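Local coordinates for protein PAN2-PAN3 deadenylation complex catalytic subunit pan2 (Neurospora crassa, PDB 4CZX) that probably serves as the catalytic subunit of a cytoplasmic deadenylase that shortens mRNA poly(A) tails, represented here by its N-terminal WD40 domain, at residues V281-F293 with A303-G315. Sequence-based numbering, arbitrary orientation.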
loop_
_atom_site.group_PDB
_atom_site.type_symbol
_atom_site.label_atom_id
_atom_site.label_comp_id
_atom_site.label_asym_id
_atom_site.label_seq_id
_atom_site.Cartn_x
_atom_site.Cartn_y
_atom_site.Cartn_z
ATOM N N VAL A 281 18.498 44.362 25.338
ATOM C CA VAL A 281 18.583 42.954 25.690
ATOM C C VAL A 281 17.197 42.387 25.973
ATOM O O VAL A 281 16.382 43.013 26.655
ATOM C CB VAL A 281 19.491 42.737 26.922
ATOM C CG1 VAL A 281 19.606 41.257 27.255
ATOM C CG2 VAL A 281 20.865 43.344 26.679
ATOM N N CYS A 282 16.926 41.202 25.441
ATOM C CA CYS A 282 15.715 40.492 25.807
ATOM C C CYS A 282 15.971 38.992 25.874
ATOM O O CYS A 282 17.005 38.485 25.426
ATOM C CB CYS A 282 14.580 40.805 24.827
ATOM S SG CYS A 282 14.950 40.397 23.124
ATOM N N TYR A 283 15.021 38.285 26.461
ATOM C CA TYR A 283 15.153 36.857 26.630
ATOM C C TYR A 283 13.934 36.170 26.046
ATOM O O TYR A 283 12.839 36.741 26.010
ATOM C CB TYR A 283 15.328 36.502 28.107
ATOM C CG TYR A 283 16.543 37.136 28.748
ATOM C CD1 TYR A 283 17.798 36.553 28.628
ATOM C CD2 TYR A 283 16.435 38.310 29.480
ATOM C CE1 TYR A 283 18.912 37.125 29.216
ATOM C CE2 TYR A 283 17.540 38.890 30.070
ATOM C CZ TYR A 283 18.777 38.294 29.935
ATOM O OH TYR A 283 19.883 38.868 30.522
ATOM N N THR A 284 14.143 34.960 25.551
ATOM C CA THR A 284 13.052 34.114 25.102
ATOM C C THR A 284 13.089 32.869 25.976
ATOM O O THR A 284 14.019 32.699 26.764
ATOM C CB THR A 284 13.175 33.758 23.614
ATOM O OG1 THR A 284 14.432 33.120 23.378
ATOM C CG2 THR A 284 13.101 35.025 22.757
ATOM N N GLN A 285 12.087 32.004 25.872
ATOM C CA GLN A 285 12.055 30.837 26.753
ATOM C C GLN A 285 12.043 29.550 25.968
ATOM O O GLN A 285 11.076 28.794 26.046
ATOM C CB GLN A 285 10.829 30.880 27.668
ATOM C CG GLN A 285 10.407 32.275 28.090
ATOM C CD GLN A 285 11.466 32.984 28.908
ATOM O OE1 GLN A 285 12.317 32.348 29.533
ATOM N NE2 GLN A 285 11.422 34.312 28.905
ATOM N N PRO A 286 13.106 29.292 25.193
ATOM C CA PRO A 286 13.065 28.058 24.402
ATOM C C PRO A 286 13.113 26.832 25.306
ATOM O O PRO A 286 13.782 26.858 26.337
ATOM C CB PRO A 286 14.317 28.160 23.525
ATOM C CG PRO A 286 15.256 29.023 24.298
ATOM C CD PRO A 286 14.414 29.966 25.118
ATOM N N GLN A 287 12.383 25.785 24.946
ATOM C CA GLN A 287 12.424 24.552 25.712
ATOM C C GLN A 287 13.808 23.927 25.580
ATOM O O GLN A 287 14.390 23.474 26.559
ATOM C CB GLN A 287 11.341 23.572 25.245
ATOM C CG GLN A 287 11.327 22.266 26.027
ATOM C CD GLN A 287 10.282 21.278 25.537
ATOM O OE1 GLN A 287 9.642 21.480 24.498
ATOM N NE2 GLN A 287 10.105 20.197 26.287
ATOM N N GLY A 288 14.341 23.922 24.365
ATOM C CA GLY A 288 15.645 23.338 24.124
ATOM C C GLY A 288 16.698 24.352 23.732
ATOM O O GLY A 288 16.547 25.548 23.978
ATOM N N VAL A 289 17.771 23.857 23.125
ATOM C CA VAL A 289 18.848 24.694 22.615
ATOM C C VAL A 289 18.409 25.332 21.296
ATOM O O VAL A 289 17.897 24.640 20.422
ATOM C CB VAL A 289 20.122 23.875 22.387
ATOM C CG1 VAL A 289 21.202 24.727 21.757
ATOM C CG2 VAL A 289 20.603 23.255 23.702
ATOM N N VAL A 290 18.597 26.640 21.152
ATOM C CA VAL A 290 18.212 27.311 19.911
ATOM C C VAL A 290 19.129 26.846 18.784
ATOM O O VAL A 290 20.352 26.813 18.950
ATOM C CB VAL A 290 18.267 28.855 20.039
ATOM C CG1 VAL A 290 17.885 29.506 18.721
ATOM C CG2 VAL A 290 17.345 29.323 21.146
ATOM N N LEU A 291 18.530 26.453 17.660
ATOM C CA LEU A 291 19.274 25.955 16.498
ATOM C C LEU A 291 19.178 26.851 15.269
ATOM O O LEU A 291 20.083 26.849 14.428
ATOM C CB LEU A 291 18.779 24.566 16.099
ATOM C CG LEU A 291 19.077 23.413 17.054
ATOM C CD1 LEU A 291 18.553 22.131 16.443
ATOM C CD2 LEU A 291 20.567 23.307 17.339
ATOM N N HIS A 292 18.055 27.558 15.131
ATOM C CA HIS A 292 17.844 28.438 13.978
ATOM C C HIS A 292 17.116 29.702 14.375
ATOM O O HIS A 292 16.374 29.730 15.357
ATOM C CB HIS A 292 17.054 27.725 12.858
ATOM C CG HIS A 292 17.567 26.361 12.540
ATOM N ND1 HIS A 292 18.724 26.147 11.823
ATOM C CD2 HIS A 292 17.076 25.136 12.844
ATOM C CE1 HIS A 292 18.946 24.846 11.734
ATOM N NE2 HIS A 292 17.954 24.209 12.334
ATOM N N PHE A 293 17.330 30.741 13.576
ATOM C CA PHE A 293 16.807 32.074 13.841
ATOM C C PHE A 293 16.531 32.814 12.531
ATOM O O PHE A 293 17.289 32.685 11.568
ATOM C CB PHE A 293 17.803 32.873 14.706
ATOM C CG PHE A 293 17.409 34.300 14.912
ATOM C CD1 PHE A 293 16.304 34.618 15.687
ATOM C CD2 PHE A 293 18.141 35.328 14.332
ATOM C CE1 PHE A 293 15.937 35.933 15.888
ATOM C CE2 PHE A 293 17.775 36.656 14.527
ATOM C CZ PHE A 293 16.668 36.954 15.297
ATOM N N ALA A 303 11.827 34.801 14.804
ATOM C CA ALA A 303 11.533 33.369 14.923
ATOM C C ALA A 303 12.756 32.596 15.374
ATOM O O ALA A 303 13.858 32.861 14.907
ATOM C CB ALA A 303 11.024 32.817 13.603
ATOM N N LEU A 304 12.540 31.621 16.259
ATOM C CA LEU A 304 13.611 30.804 16.813
ATOM C C LEU A 304 13.177 29.343 16.852
ATOM O O LEU A 304 12.102 29.036 17.370
ATOM C CB LEU A 304 13.981 31.264 18.227
ATOM C CG LEU A 304 14.514 32.676 18.479
ATOM C CD1 LEU A 304 13.388 33.708 18.560
ATOM C CD2 LEU A 304 15.335 32.693 19.754
ATOM N N ALA A 305 13.991 28.446 16.306
ATOM C CA ALA A 305 13.680 27.023 16.393
ATOM C C ALA A 305 14.664 26.357 17.334
ATOM O O ALA A 305 15.852 26.690 17.313
ATOM C CB ALA A 305 13.723 26.361 15.014
ATOM N N ASP A 306 14.177 25.431 18.167
ATOM C CA ASP A 306 15.052 24.785 19.143
ATOM C C ASP A 306 15.206 23.291 18.881
ATOM O O ASP A 306 14.521 22.722 18.023
ATOM C CB ASP A 306 14.568 25.039 20.588
ATOM C CG ASP A 306 13.268 24.308 20.953
ATOM O OD1 ASP A 306 12.864 23.329 20.288
ATOM O OD2 ASP A 306 12.642 24.722 21.952
ATOM N N ASN A 307 16.101 22.648 19.627
ATOM C CA ASN A 307 16.395 21.253 19.338
ATOM C C ASN A 307 15.350 20.313 19.932
ATOM O O ASN A 307 15.473 19.098 19.816
ATOM C CB ASN A 307 17.803 20.890 19.827
ATOM C CG ASN A 307 17.904 20.815 21.325
ATOM O OD1 ASN A 307 17.109 21.406 22.049
ATOM N ND2 ASN A 307 18.892 20.073 21.806
ATOM N N LYS A 308 14.319 20.880 20.556
ATOM C CA LYS A 308 13.184 20.096 21.051
ATOM C C LYS A 308 11.994 20.148 20.076
ATOM O O LYS A 308 10.866 19.806 20.443
ATOM C CB LYS A 308 12.746 20.597 22.432
ATOM C CG LYS A 308 13.789 20.404 23.554
ATOM C CD LYS A 308 14.359 18.995 23.596
ATOM C CE LYS A 308 15.315 18.815 24.787
ATOM N NZ LYS A 308 16.397 19.854 24.825
ATOM N N HIS A 309 12.276 20.591 18.849
ATOM C CA HIS A 309 11.316 20.675 17.730
ATOM C C HIS A 309 10.343 21.868 17.799
ATOM O O HIS A 309 9.396 21.941 17.013
ATOM C CB HIS A 309 10.501 19.372 17.596
ATOM C CG HIS A 309 11.324 18.157 17.288
ATOM N ND1 HIS A 309 10.919 17.199 16.384
ATOM C CD2 HIS A 309 12.512 17.729 17.781
ATOM C CE1 HIS A 309 11.827 16.242 16.319
ATOM N NE2 HIS A 309 12.803 16.537 17.160
ATOM N N ASN A 310 10.568 22.810 18.709
ATOM C CA ASN A 310 9.688 23.975 18.773
ATOM C C ASN A 310 10.176 25.097 17.887
ATOM O O ASN A 310 11.375 25.328 17.781
ATOM C CB ASN A 310 9.569 24.511 20.199
ATOM C CG ASN A 310 9.196 23.445 21.192
ATOM O OD1 ASN A 310 8.086 22.917 21.157
ATOM N ND2 ASN A 310 10.122 23.125 22.099
ATOM N N THR A 311 9.245 25.796 17.246
ATOM C CA THR A 311 9.568 27.078 16.633
ATOM C C THR A 311 8.668 28.146 17.233
ATOM O O THR A 311 7.448 27.975 17.291
ATOM C CB THR A 311 9.410 27.058 15.111
ATOM O OG1 THR A 311 10.393 26.182 14.551
ATOM C CG2 THR A 311 9.611 28.458 14.530
ATOM N N TYR A 312 9.290 29.233 17.691
ATOM C CA TYR A 312 8.611 30.318 18.382
ATOM C C TYR A 312 8.649 31.584 17.551
ATOM O O TYR A 312 9.620 31.834 16.841
ATOM C CB TYR A 312 9.264 30.621 19.731
ATOM C CG TYR A 312 9.433 29.448 20.661
ATOM C CD1 TYR A 312 10.540 28.617 20.566
ATOM C CD2 TYR A 312 8.507 29.193 21.658
ATOM C CE1 TYR A 312 10.710 27.550 21.428
ATOM C CE2 TYR A 312 8.667 28.131 22.528
ATOM C CZ TYR A 312 9.771 27.309 22.405
ATOM O OH TYR A 312 9.933 26.242 23.260
ATOM N N VAL A 313 7.600 32.391 17.653
ATOM C CA VAL A 313 7.644 33.746 17.117
ATOM C C VAL A 313 7.509 34.720 18.269
ATOM O O VAL A 313 6.593 34.608 19.082
ATOM C CB VAL A 313 6.542 34.001 16.075
ATOM C CG1 VAL A 313 6.399 35.505 15.786
ATOM C CG2 VAL A 313 6.854 33.254 14.800
ATOM N N TRP A 314 8.446 35.664 18.340
ATOM C CA TRP A 314 8.444 36.699 19.359
ATOM C C TRP A 314 8.338 38.065 18.699
ATOM O O TRP A 314 8.697 38.234 17.530
ATOM C CB TRP A 314 9.709 36.632 20.220
ATOM C CG TRP A 314 9.718 35.519 21.242
ATOM C CD1 TRP A 314 9.888 34.186 21.004
ATOM C CD2 TRP A 314 9.567 35.657 22.660
ATOM N NE1 TRP A 314 9.845 33.484 22.188
ATOM C CE2 TRP A 314 9.648 34.366 23.218
ATOM C CE3 TRP A 314 9.371 36.750 23.513
ATOM C CZ2 TRP A 314 9.536 34.137 24.591
ATOM C CZ3 TRP A 314 9.257 36.521 24.874
ATOM C CH2 TRP A 314 9.341 35.226 25.399
ATOM N N GLY A 315 7.848 39.037 19.457
ATOM C CA GLY A 315 7.678 40.386 18.951
ATOM C C GLY A 315 6.754 41.181 19.847
ATOM O O GLY A 315 6.444 40.759 20.963
HETATM O O HOH W 1 10.058 31.116 23.632
#
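With CG beside both the backbone N and the carbonyl carbon (chi1 70°), Asp306 turns its carboxylate toward the loop before strand 290-293, where Gly288 N meets OD2 from above the carboxylate plane at 3.1 Å. The Asn310 amide reaches this group within its own plane, giving ND2 to the syn lone pair of Asp306 OD2 and, nearly coplanar with the amide of Gln287, to Gln287 OE1 at 2.9 Å; with CG anti to the backbone N (chi1 -179°), the extended Gln287 chain carries OE1 out to Asn310. Asp306 OD1 closes an Asx turn with Lys308 N and takes Asn310 N from the opposite face of the carboxylate, so at least four N-H groups hold the carboxylate and probably stabilise its charge. Asn307 OD1 accepts Val289 N (2.8 Å), while Tyr312 OH receives Gln287 N. Farther along, Thr284 CG2 sits over the Trp314 five-membered ring, 3.5 Å from its centroid, a CH-pi contact; a water bridges Trp314 NE1 and Gln285 N. Leu291 N and His292 N share Ala305 O in a classic beta bulge. Strands 290-295, 302-306 and 310-315 belong to an antiparallel propeller blade whose fourth strand, 10-16, comes from near the N-terminus, while Thr284 OG1 bonds Gly266 O beside strand 267-272 of the preceding blade.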